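Local coordinates for particle-associated lyase (Acinetobacter bacteriophage AP22, PDB 4Y9V), which probably cleaves the capsular polysaccharide of Acinetobacter baumannii by a lyase reaction, serving as the trimeric tailspike with which the phage attacks its host's capsule, at residues T49-M54 and E60-V65; W569-T572 and D577-V580. One frame throughout, in Å; residues are numbered along the deposited sequence. Where two conformers were deposited one is given.

Interaction 1: residues T49-M54 and E60-V65; sequences TYLKKM and EDISTV
L51 meets I62, and Y50, L51 and M54 close round V65, where two short helices, 47-54 and 63-71, pack through a small apolar core in a helix-loop-helix near the N-terminal end of the spike. Before the second helix, D61 forms an Asx turn: its OD1 accepts from S63 N at 3.0 Å, met from well above the carboxylate plane, and from S63 OG on the syn side. A third donor, N87 N, reaches the same oxygen, which ties the helix start to the chain just after strand 83-85. I62, at the N-cap position, turns its CG2 to the CD2 of L51, 3.9 Å away. T64 lies at the solvent-exposed margin, where its carbonyl O is 3.6 Å from the CE of M54. On V65 three side chains of 49-54 converge. With CG1 anti to its own backbone N (chi1 -175°), its methyls diverge, CG2 to L51 CD2 (4.0 Å) and CG1 to Y50, and both flank the M54 sulfur; the V65 and L51 side chains cross at about a right angle. M54 slides past V65 in the opposite direction, its chain bent at the last torsion (chi3 65°), and brings SD to 3.9 Å from V65 CA. The hydroxyl of Y50 points elsewhere, hydrogen-bonded to D72. No hydrogen bond joins the two segments; their shortest apolar contact runs from Y50 CB to V65 CG1, at 3.6 Å.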
loop_
_atom_site.group_PDB
_atom_site.type_symbol
_atom_site.label_atom_id
_atom_site.label_comp_id
_atom_site.label_asym_id
_atom_site.label_seq_id
_atom_site.Cartn_x
_atom_site.Cartn_y
_atom_site.Cartn_z
ATOM N N THR A 49 -37.516 17.270 -27.072
ATOM C CA THR A 49 -37.780 17.976 -28.315
ATOM C C THR A 49 -37.714 17.038 -29.498
ATOM O O THR A 49 -38.512 17.132 -30.458
ATOM C CB THR A 49 -36.827 19.180 -28.499
ATOM O OG1 THR A 49 -35.517 18.713 -28.552
ATOM C CG2 THR A 49 -37.073 20.247 -27.468
ATOM N N TYR A 50 -36.761 16.097 -29.517
ATOM C CA TYR A 50 -36.654 15.089 -30.510
ATOM C C TYR A 50 -37.862 14.154 -30.540
ATOM O O TYR A 50 -38.374 13.790 -31.616
ATOM C CB TYR A 50 -35.358 14.229 -30.358
ATOM C CG TYR A 50 -34.183 14.809 -31.119
ATOM C CD1 TYR A 50 -33.376 15.799 -30.589
ATOM C CD2 TYR A 50 -33.877 14.323 -32.367
ATOM C CE1 TYR A 50 -32.298 16.295 -31.335
ATOM C CE2 TYR A 50 -32.808 14.806 -33.113
ATOM C CZ TYR A 50 -32.033 15.790 -32.589
ATOM O OH TYR A 50 -30.959 16.315 -33.292
ATOM N N LEU A 51 -38.323 13.729 -29.368
ATOM C CA LEU A 51 -39.502 12.881 -29.315
ATOM C C LEU A 51 -40.689 13.563 -29.964
ATOM O O LEU A 51 -41.439 12.970 -30.757
ATOM C CB LEU A 51 -39.817 12.492 -27.853
ATOM C CG LEU A 51 -38.774 11.556 -27.207
ATOM C CD1 LEU A 51 -39.015 11.474 -25.726
ATOM C CD2 LEU A 51 -38.814 10.185 -27.769
ATOM N N LYS A 52 -40.917 14.838 -29.645
ATOM C CA LYS A 52 -42.013 15.570 -30.259
ATOM C C LYS A 52 -41.819 15.663 -31.754
ATOM O O LYS A 52 -42.741 15.363 -32.553
ATOM C CB LYS A 52 -42.157 16.983 -29.701
ATOM C CG LYS A 52 -43.317 17.771 -30.354
ATOM C CD LYS A 52 -44.650 17.400 -29.753
ATOM C CE LYS A 52 -45.792 18.061 -30.464
ATOM N NZ LYS A 52 -45.936 17.621 -31.886
ATOM N N LYS A 53 -40.658 16.087 -32.203
ATOM C CA LYS A 53 -40.476 16.394 -33.622
ATOM C C LYS A 53 -40.573 15.129 -34.455
ATOM O O LYS A 53 -41.085 15.163 -35.587
ATOM C CB LYS A 53 -39.162 17.151 -33.841
ATOM C CG LYS A 53 -39.015 17.730 -35.209
ATOM C CD LYS A 53 -40.161 18.624 -35.631
ATOM C CE LYS A 53 -39.804 19.501 -36.828
ATOM N NZ LYS A 53 -41.051 20.144 -37.389
ATOM N N MET A 54 -40.070 14.011 -33.947
ATOM C CA MET A 54 -40.108 12.743 -34.616
ATOM C C MET A 54 -41.424 11.975 -34.408
ATOM O O MET A 54 -41.617 10.894 -34.953
ATOM C CB MET A 54 -38.916 11.875 -34.193
ATOM C CG MET A 54 -37.601 12.469 -34.639
ATOM S SD MET A 54 -36.155 11.501 -34.163
ATOM C CE MET A 54 -36.419 10.018 -35.123
ATOM N N GLU A 60 -42.762 4.520 -26.246
ATOM C CA GLU A 60 -42.453 3.687 -27.401
ATOM C C GLU A 60 -40.956 3.432 -27.479
ATOM O O GLU A 60 -40.165 4.081 -26.808
ATOM C CB GLU A 60 -42.948 4.372 -28.694
ATOM C CG GLU A 60 -44.477 4.395 -28.749
ATOM C CD GLU A 60 -45.042 5.160 -29.906
ATOM O OE1 GLU A 60 -44.486 6.177 -30.425
ATOM O OE2 GLU A 60 -46.247 4.839 -30.158
ATOM N N ASP A 61 -40.536 2.496 -28.335
ATOM C CA ASP A 61 -39.108 2.308 -28.584
ATOM C C ASP A 61 -38.499 3.612 -29.106
ATOM O O ASP A 61 -38.968 4.153 -30.115
ATOM C CB ASP A 61 -38.956 1.173 -29.619
ATOM C CG ASP A 61 -37.543 0.757 -29.953
ATOM O OD1 ASP A 61 -36.583 1.241 -29.329
ATOM O OD2 ASP A 61 -37.405 -0.117 -30.845
ATOM N N ILE A 62 -37.463 4.094 -28.433
ATOM C CA ILE A 62 -36.804 5.322 -28.806
ATOM C C ILE A 62 -35.508 5.091 -29.588
ATOM O O ILE A 62 -34.777 6.043 -29.829
ATOM C CB ILE A 62 -36.548 6.242 -27.593
ATOM C CG1 ILE A 62 -35.461 5.688 -26.664
ATOM C CG2 ILE A 62 -37.840 6.571 -26.866
ATOM C CD1 ILE A 62 -34.901 6.717 -25.699
ATOM N N SER A 63 -35.265 3.854 -30.030
ATOM C CA SER A 63 -34.037 3.577 -30.791
ATOM C C SER A 63 -33.836 4.530 -31.972
ATOM O O SER A 63 -32.721 5.036 -32.178
ATOM C CB SER A 63 -34.069 2.164 -31.314
ATOM O OG SER A 63 -34.044 1.212 -30.247
ATOM N N THR A 64 -34.876 4.764 -32.755
ATOM C CA THR A 64 -34.711 5.629 -33.916
ATOM C C THR A 64 -34.392 7.043 -33.483
ATOM O O THR A 64 -33.722 7.801 -34.243
ATOM C CB THR A 64 -35.929 5.660 -34.852
ATOM O OG1 THR A 64 -37.062 6.165 -34.164
ATOM C CG2 THR A 64 -36.182 4.314 -35.486
ATOM N N VAL A 65 -34.861 7.479 -32.330
ATOM C CA VAL A 65 -34.632 8.816 -31.819
ATOM C C VAL A 65 -33.182 8.962 -31.376
ATOM O O VAL A 65 -32.519 9.924 -31.749
ATOM C CB VAL A 65 -35.629 9.154 -30.684
ATOM C CG1 VAL A 65 -35.438 10.588 -30.259
ATOM C CG2 VAL A 65 -37.053 8.915 -31.151
#

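Interaction 2: residues W569-T572 and D577-V580; sequences WDAT and DTNV
With chi1 at 58°, T578 keeps OG1 between its backbone N and carbonyl carbon and CG2 anti to the carbonyl carbon, which sends this methyl across to A571 and T572. T572 has the same kind of rotamer (chi1 72°), and the side chains of T572 and T578 cross obliquely, their CG2 atoms 3.8 Å apart. The T578 methyl also lies 3.8 Å from A571 CB and 3.6 Å from A571 O, a carbonyl that accepts a hydrogen bond from N575 ND2. Each of these approaches is made by the one methyl of T578; no hydrogen bond crosses the small contact. Each side is instead stiffened from within by an aspartate. OD1 of D570 takes T572 N at 2.8 Å on its anti side, tilted out of the carboxylate plane, and T572 OG1 at 2.6 Å through its syn lone pair, so the T572 hydroxyl is turned back to its own segment. OD1 of D577 accepts from N579 N at 2.9 Å, from above the carboxylate plane. Beside the contact, A571 packs on T537 of a second subunit, and W569 O is hydrogen-bonded to R540 there. Two Asx turns, the second overlapping a type I beta turn from D577 to V580, shape this loop between strands 555-561 and 586-594 of the Ig-like tailspike domain.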
loop_
_atom_site.group_PDB
_atom_site.type_symbol
_atom_site.label_atom_id
_atom_site.label_comp_id
_atom_site.label_asym_id
_atom_site.label_seq_id
_atom_site.Cartn_x
_atom_site.Cartn_y
_atom_site.Cartn_z
ATOM N N TRP A 569 31.264 -20.676 35.683
ATOM C CA TRP A 569 32.076 -21.882 35.708
ATOM C C TRP A 569 33.564 -21.536 35.772
ATOM O O TRP A 569 34.059 -20.607 35.142
ATOM C CB TRP A 569 31.860 -22.710 34.445
ATOM C CG TRP A 569 30.636 -23.561 34.428
ATOM C CD1 TRP A 569 29.806 -23.833 35.477
ATOM C CD2 TRP A 569 30.146 -24.326 33.318
ATOM N NE1 TRP A 569 28.827 -24.690 35.080
ATOM C CE2 TRP A 569 29.010 -25.039 33.771
ATOM C CE3 TRP A 569 30.563 -24.515 31.994
ATOM C CZ2 TRP A 569 28.301 -25.900 32.953
ATOM C CZ3 TRP A 569 29.846 -25.375 31.197
ATOM C CH2 TRP A 569 28.709 -26.060 31.675
ATOM N N ASP A 570 34.256 -22.398 36.526
ATOM C CA ASP A 570 35.704 -22.517 36.461
ATOM C C ASP A 570 36.026 -24.016 36.333
ATOM O O ASP A 570 35.117 -24.846 36.186
ATOM C CB ASP A 570 36.374 -21.799 37.615
ATOM C CG ASP A 570 35.966 -22.350 38.963
ATOM O OD1 ASP A 570 35.685 -23.532 39.044
ATOM O OD2 ASP A 570 35.844 -21.573 39.931
ATOM N N ALA A 571 37.303 -24.381 36.413
ATOM C CA ALA A 571 37.694 -25.786 36.264
ATOM C C ALA A 571 37.183 -26.676 37.386
ATOM O O ALA A 571 37.213 -27.893 37.218
ATOM C CB ALA A 571 39.197 -25.885 36.093
ATOM N N THR A 572 36.755 -26.095 38.518
ATOM C CA THR A 572 36.207 -26.926 39.596
ATOM C C THR A 572 34.864 -27.519 39.277
ATOM O O THR A 572 34.394 -28.450 39.942
ATOM C CB THR A 572 36.108 -26.195 40.971
ATOM O OG1 THR A 572 35.076 -25.228 40.943
ATOM C CG2 THR A 572 37.459 -25.575 41.367
ATOM N N ASP A 577 39.441 -32.343 41.625
ATOM C CA ASP A 577 40.709 -31.785 42.074
ATOM C C ASP A 577 41.353 -31.208 40.839
ATOM O O ASP A 577 41.766 -31.911 39.941
ATOM C CB ASP A 577 41.611 -32.869 42.657
ATOM C CG ASP A 577 42.917 -32.356 43.190
ATOM O OD1 ASP A 577 43.327 -31.243 42.839
ATOM O OD2 ASP A 577 43.544 -33.110 43.955
ATOM N N THR A 578 41.447 -29.847 40.752
ATOM C CA THR A 578 41.971 -29.227 39.571
ATOM C C THR A 578 43.478 -29.375 39.441
ATOM O O THR A 578 44.004 -28.985 38.383
ATOM C CB THR A 578 41.571 -27.737 39.480
ATOM O OG1 THR A 578 42.064 -27.116 40.677
ATOM C CG2 THR A 578 40.069 -27.593 39.420
ATOM N N ASN A 579 44.174 -29.955 40.385
ATOM C CA ASN A 579 45.575 -30.291 40.313
ATOM C C ASN A 579 45.769 -31.563 39.491
ATOM O O ASN A 579 46.892 -31.809 39.049
ATOM C CB ASN A 579 46.180 -30.597 41.681
ATOM C CG ASN A 579 46.360 -29.409 42.580
ATOM O OD1 ASN A 579 46.303 -28.270 42.183
ATOM N ND2 ASN A 579 46.625 -29.826 43.835
ATOM N N VAL A 580 44.705 -32.340 39.340
ATOM C CA VAL A 580 44.809 -33.654 38.645
ATOM C C VAL A 580 44.491 -33.454 37.194
ATOM O O VAL A 580 43.383 -33.004 36.822
ATOM C CB VAL A 580 43.832 -34.685 39.216
ATOM C CG1 VAL A 580 43.709 -35.945 38.373
ATOM C CG2 VAL A 580 44.285 -35.107 40.605
#

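The two contacts lie on opposite sides of the chain's centre, with their own centres about 111 Å apart and nearest atoms about 92 Å apart. They follow in series along the chain: interaction 1 joins helices 47-54 and 63-71 ahead of the long run of parallel strands of the pectin lyase-like beta-helix, and interaction 2 falls in the loop between strands 555-561 and 586-594, beyond it. They have no helix or strand in common. The glycan pocket seen in this structure, with residues such as Y168 and H337, belongs to neither. Both, however, lie beside a second subunit, so each local fold comes close to the trimer interface at its own end of the elongated spike.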